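Local coordinates for protein forkhead-associated 1 (Saccharomyces cerevisiae, PDB 6C4U) that is an engineered phosphothreonine-binding FHA domain, made to recognise a phosphopeptide of the human transcription factor c-Myc, at residues Val37-Phe40 / Cys46-His49. Numbering follows the deposited sequence.
Sequences VWTF and CDYH
Thr39 O is gripped by two successive amides of the facing segment: Tyr48 N, 3.1 Å away, donates the regular strand-to-strand bond, while Asp47 N adds a weak, strongly bent one. The backbone amide of the same residue is engaged as well. Thr39 N donates to Asp47 OD2 at 3.0 Å, meeting it on the anti side and tilted a little out of the carboxylate plane, in a position where a neighbouring strand's carbonyl might otherwise be expected. Aspartate is short enough for this: with CG anti to its carbonyl carbon (chi1 -66°), the carboxylate reaches back to the edge of strand 34-41. It also comes up to the edge of the Trp38 indole, CD1 lying 4.0 Å from Asp47 CG, with the two planes 75° apart. Thr39 OG1 and Cys46 CB, 3.6 Å apart, pack beside the backbone bonds, small groups that let the chains come close.

Beyond this, Phe40 and Tyr48 form a parallel bridge and send their side chains to the same face of the sheet. Phe40 CD2 lies against Tyr48 CB, 3.3 Å away, and the rings lie obliquely, their planes at 41°. Phe40 also stacks on Phe61, and both Phe40 and Tyr48 touch Leu115 of the other sheet, where large aromatic groups suit the buried interior. With an alanine at Phe40, a gap would probably open beside Tyr48 CB and next to Leu115, and the Tyr48 ring and Phe61 would each lose an aromatic partner. Here the short strand 48-49 is joined in parallel to the edge of strand 34-41, closing one side of the mixed sheet in the two-sheet beta sandwich characteristic of FHA domains.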
loop_
_atom_site.group_PDB
_atom_site.type_symbol
_atom_site.label_atom_id
_atom_site.label_comp_id
_atom_site.label_asym_id
_atom_site.label_seq_id
_atom_site.Cartn_x
_atom_site.Cartn_y
_atom_site.Cartn_z
ATOM N N VAL F 37 3.374 4.863 -8.331
ATOM C CA VAL F 37 3.639 3.759 -7.412
ATOM C C VAL F 37 4.123 4.231 -6.049
ATOM O O VAL F 37 5.078 5.016 -5.940
ATOM C CB VAL F 37 4.689 2.801 -7.972
ATOM C CG1 VAL F 37 4.936 1.626 -7.014
ATOM C CG2 VAL F 37 4.250 2.307 -9.343
ATOM N N TRP F 38 3.489 3.715 -5.000
ATOM C CA TRP F 38 3.907 3.978 -3.634
ATOM C C TRP F 38 4.371 2.679 -3.023
ATOM O O TRP F 38 3.733 1.653 -3.215
ATOM C CB TRP F 38 2.734 4.505 -2.835
ATOM C CG TRP F 38 2.228 5.810 -3.319
ATOM C CD1 TRP F 38 2.715 7.053 -3.011
ATOM C CD2 TRP F 38 1.136 6.012 -4.206
ATOM N NE1 TRP F 38 1.972 8.003 -3.622
ATOM C CE2 TRP F 38 1.008 7.397 -4.385
ATOM C CE3 TRP F 38 0.290 5.168 -4.902
ATOM C CZ2 TRP F 38 0.013 7.959 -5.189
ATOM C CZ3 TRP F 38 -0.697 5.736 -5.720
ATOM C CH2 TRP F 38 -0.824 7.132 -5.840
ATOM N N THR F 39 5.472 2.722 -2.277
ATOM C CA THR F 39 5.996 1.527 -1.622
ATOM C C THR F 39 5.918 1.644 -0.113
ATOM O O THR F 39 6.052 2.722 0.447
ATOM C CB THR F 39 7.460 1.256 -1.997
ATOM O OG1 THR F 39 8.273 2.358 -1.572
ATOM C CG2 THR F 39 7.604 1.092 -3.488
ATOM N N PHE F 40 5.747 0.493 0.519
ATOM C CA PHE F 40 5.506 0.361 1.931
ATOM C C PHE F 40 6.546 -0.636 2.418
ATOM O O PHE F 40 6.626 -1.740 1.883
ATOM C CB PHE F 40 4.094 -0.209 2.148
ATOM C CG PHE F 40 2.995 0.749 1.824
ATOM C CD1 PHE F 40 2.678 1.049 0.510
ATOM C CD2 PHE F 40 2.240 1.334 2.841
ATOM C CE1 PHE F 40 1.687 1.958 0.211
ATOM C CE2 PHE F 40 1.237 2.237 2.533
ATOM C CZ PHE F 40 0.968 2.547 1.221
ATOM N N CYS F 46 11.162 4.050 1.648
ATOM C CA CYS F 46 9.801 3.842 1.158
ATOM C C CYS F 46 8.923 5.065 1.329
ATOM O O CYS F 46 9.257 5.995 2.061
ATOM C CB CYS F 46 9.147 2.665 1.883
ATOM S SG CYS F 46 9.930 1.048 1.608
ATOM N N ASP F 47 7.801 5.074 0.625
ATOM C CA ASP F 47 6.843 6.160 0.767
ATOM C C ASP F 47 6.158 6.117 2.142
ATOM O O ASP F 47 5.889 7.160 2.726
ATOM C CB ASP F 47 5.815 6.109 -0.360
ATOM C CG ASP F 47 6.439 6.378 -1.714
ATOM O OD1 ASP F 47 6.612 7.575 -2.050
ATOM O OD2 ASP F 47 6.725 5.408 -2.441
ATOM N N TYR F 48 5.879 4.914 2.642
ATOM C CA TYR F 48 5.286 4.706 3.963
ATOM C C TYR F 48 6.207 3.803 4.744
ATOM O O TYR F 48 6.456 2.666 4.343
ATOM C CB TYR F 48 3.933 4.013 3.831
ATOM C CG TYR F 48 3.060 4.036 5.070
ATOM C CD1 TYR F 48 2.310 5.150 5.392
ATOM C CD2 TYR F 48 2.927 2.910 5.876
ATOM C CE1 TYR F 48 1.478 5.151 6.532
ATOM C CE2 TYR F 48 2.074 2.883 6.959
ATOM C CZ TYR F 48 1.397 4.020 7.323
ATOM O OH TYR F 48 0.536 4.043 8.391
ATOM N N HIS F 49 6.724 4.304 5.861
ATOM C CA HIS F 49 7.606 3.499 6.688
ATOM C C HIS F 49 6.738 2.635 7.587
ATOM O O HIS F 49 6.016 3.153 8.435
ATOM C CB HIS F 49 8.532 4.393 7.495
ATOM C CG HIS F 49 9.603 3.641 8.210
ATOM N ND1 HIS F 49 9.976 3.923 9.506
ATOM C CD2 HIS F 49 10.373 2.598 7.814
ATOM C CE1 HIS F 49 10.944 3.096 9.867
ATOM N NE2 HIS F 49 11.196 2.279 8.860
#